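Local coordinates for protein predicted ATPase of the ABC class (Vibrio vulnificus, PDB 5D6A) that binds the ATP analogue AMP-PNP through a P-loop fold and probably hydrolyses ATP as an ATPase of the ABC class, at residues S467-I472 with A561-M566. Sequence-based numbering, arbitrary orientation.
Sequences SALMNI and AALNRM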
# COMPACT_ATOMS: atom_id res chain seq x y z
N SER A 467 25.87 -5.81 -14.61
CA SER A 467 26.39 -4.53 -15.10
C SER A 467 25.30 -3.56 -15.57
O SER A 467 25.53 -2.35 -15.62
CB SER A 467 27.39 -4.76 -16.23
OG SER A 467 26.76 -5.34 -17.36
N ALA A 468 24.12 -4.08 -15.92
CA ALA A 468 23.02 -3.22 -16.37
C ALA A 468 22.49 -2.35 -15.23
O ALA A 468 21.86 -1.32 -15.46
CB ALA A 468 21.90 -4.07 -16.97
N LEU A 469 22.74 -2.78 -13.99
CA LEU A 469 22.32 -2.03 -12.80
C LEU A 469 23.13 -0.74 -12.67
O LEU A 469 22.62 0.26 -12.18
CB LEU A 469 22.49 -2.88 -11.54
CG LEU A 469 21.58 -4.11 -11.42
CD1 LEU A 469 22.04 -5.03 -10.31
CD2 LEU A 469 20.14 -3.67 -11.20
N MSE A 470 24.38 -0.79 -13.12
CA MSE A 470 25.27 0.37 -13.09
C MSE A 470 24.73 1.47 -13.96
O MSE A 470 24.81 2.65 -13.61
CB MSE A 470 26.66 -0.06 -13.57
CG MSE A 470 27.69 1.07 -13.60
SE MSE A 470 27.97 1.81 -11.80
CE MSE A 470 29.30 0.50 -11.15
N ASN A 471 24.16 1.09 -15.10
CA ASN A 471 23.58 2.06 -16.03
C ASN A 471 22.42 2.85 -15.40
O ASN A 471 22.25 4.03 -15.69
CB ASN A 471 23.11 1.36 -17.31
CG ASN A 471 24.26 0.72 -18.07
OD1 ASN A 471 25.43 0.92 -17.75
ND2 ASN A 471 23.92 -0.05 -19.10
N ILE A 472 21.65 2.18 -14.55
CA ILE A 472 20.54 2.83 -13.86
C ILE A 472 21.09 3.84 -12.86
O ILE A 472 20.54 4.93 -12.71
CB ILE A 472 19.64 1.79 -13.16
CG1 ILE A 472 19.10 0.78 -14.18
CG2 ILE A 472 18.48 2.48 -12.44
CD1 ILE A 472 18.27 -0.32 -13.56
N ALA A 561 13.49 -11.02 -4.59
CA ALA A 561 12.08 -10.64 -4.70
C ALA A 561 11.95 -9.18 -5.15
O ALA A 561 11.18 -8.87 -6.06
CB ALA A 561 11.37 -10.85 -3.37
N ALA A 562 12.71 -8.30 -4.52
CA ALA A 562 12.69 -6.87 -4.86
C ALA A 562 13.22 -6.66 -6.27
O ALA A 562 12.68 -5.86 -7.04
CB ALA A 562 13.53 -6.08 -3.87
N LEU A 563 14.26 -7.41 -6.61
CA LEU A 563 14.90 -7.32 -7.92
C LEU A 563 13.98 -7.88 -9.02
O LEU A 563 14.00 -7.38 -10.14
CB LEU A 563 16.23 -8.06 -7.87
CG LEU A 563 17.28 -7.83 -8.96
CD1 LEU A 563 17.58 -6.35 -9.14
CD2 LEU A 563 18.54 -8.59 -8.58
N ASN A 564 13.18 -8.89 -8.68
CA ASN A 564 12.23 -9.49 -9.63
C ASN A 564 11.12 -8.52 -9.99
O ASN A 564 10.43 -8.71 -11.00
CB ASN A 564 11.60 -10.76 -9.04
CG ASN A 564 12.59 -11.90 -8.88
OD1 ASN A 564 13.62 -11.94 -9.53
ND2 ASN A 564 12.25 -12.84 -8.01
N ARG A 565 10.92 -7.50 -9.15
CA ARG A 565 9.88 -6.50 -9.36
C ARG A 565 10.40 -5.16 -9.88
O ARG A 565 9.62 -4.23 -10.07
CB ARG A 565 9.10 -6.29 -8.06
CG ARG A 565 8.28 -7.51 -7.68
CD ARG A 565 7.76 -7.46 -6.26
NE ARG A 565 6.89 -8.60 -6.00
CZ ARG A 565 7.31 -9.84 -5.75
NH1 ARG A 565 6.43 -10.80 -5.54
NH2 ARG A 565 8.61 -10.12 -5.73
N MSE A 566 11.71 -5.07 -10.11
CA MSE A 566 12.30 -3.85 -10.66
C MSE A 566 12.10 -3.95 -12.15
O MSE A 566 12.54 -4.90 -12.78
CB MSE A 566 13.78 -3.73 -10.29
CG MSE A 566 14.18 -2.27 -10.14
SE MSE A 566 15.28 -1.74 -11.68
CE MSE A 566 16.91 -2.71 -11.17
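The methyl CE of the selenomethionine Met-566 meets two aliphatic side chains of helix 468-475, those of Leu-469 and Ile-472, one turn apart on the same helical face. CE lies 3.4 Å from Leu-469 CD2. Its distance to Ile-472 CD1 is 3.6 Å, and the selenium also touches that methyl. Met-566 and Ile-472 meet end to end, whereas the Leu-469 side chain runs at a slant to that of Met-566. In Ile-472, CG1 sits anti to the carbonyl carbon (chi1 -58°) and the chain extends through a near-trans chi2, which carries CD1 to the selenomethionine. Met-566, just past the end of helix 556-564, bends at chi2 and chi3 to turn its methyl against both partners.

This closely packed part, where one methyl serves two side chains, gives way to a looser one at Leu-563, whose CD1 approaches Leu-469 CD2 at 4.2 Å. Phe-490 touches both Leu-469 and Ile-472, and Trp-516 of helix 506-519 packs on Leu-563 and Met-566, so the side chains form part of a larger apolar core. Leu-469, Leu-563 and Met-566 are buried there, while Ile-472 stays partly exposed.

Behind the apolar tips, Arg-565 NH2 donates to Ala-561 O (2.9 Å); the oxygen lies in the guanidinium plane, but NH2 stands above the carbonyl plane, not on a lone pair. The guanidinium also pairs with Glu-306 and makes a cation-pi contact with Trp-346. The contact thus packs helix 468-475 against the end of helix 556-564, in the MRB1590 C-terminal domain region. Segments 467-472 and 561-566 meet through side-chain ends, with no hydrogen bond between them, which implies cohesion by hydrophobic burial and dispersion, while directional bonds of segment 561-566 run to other parts of the chain, as from Asn-564 OD1 to Arg-462 and from Met-566 O to His-312.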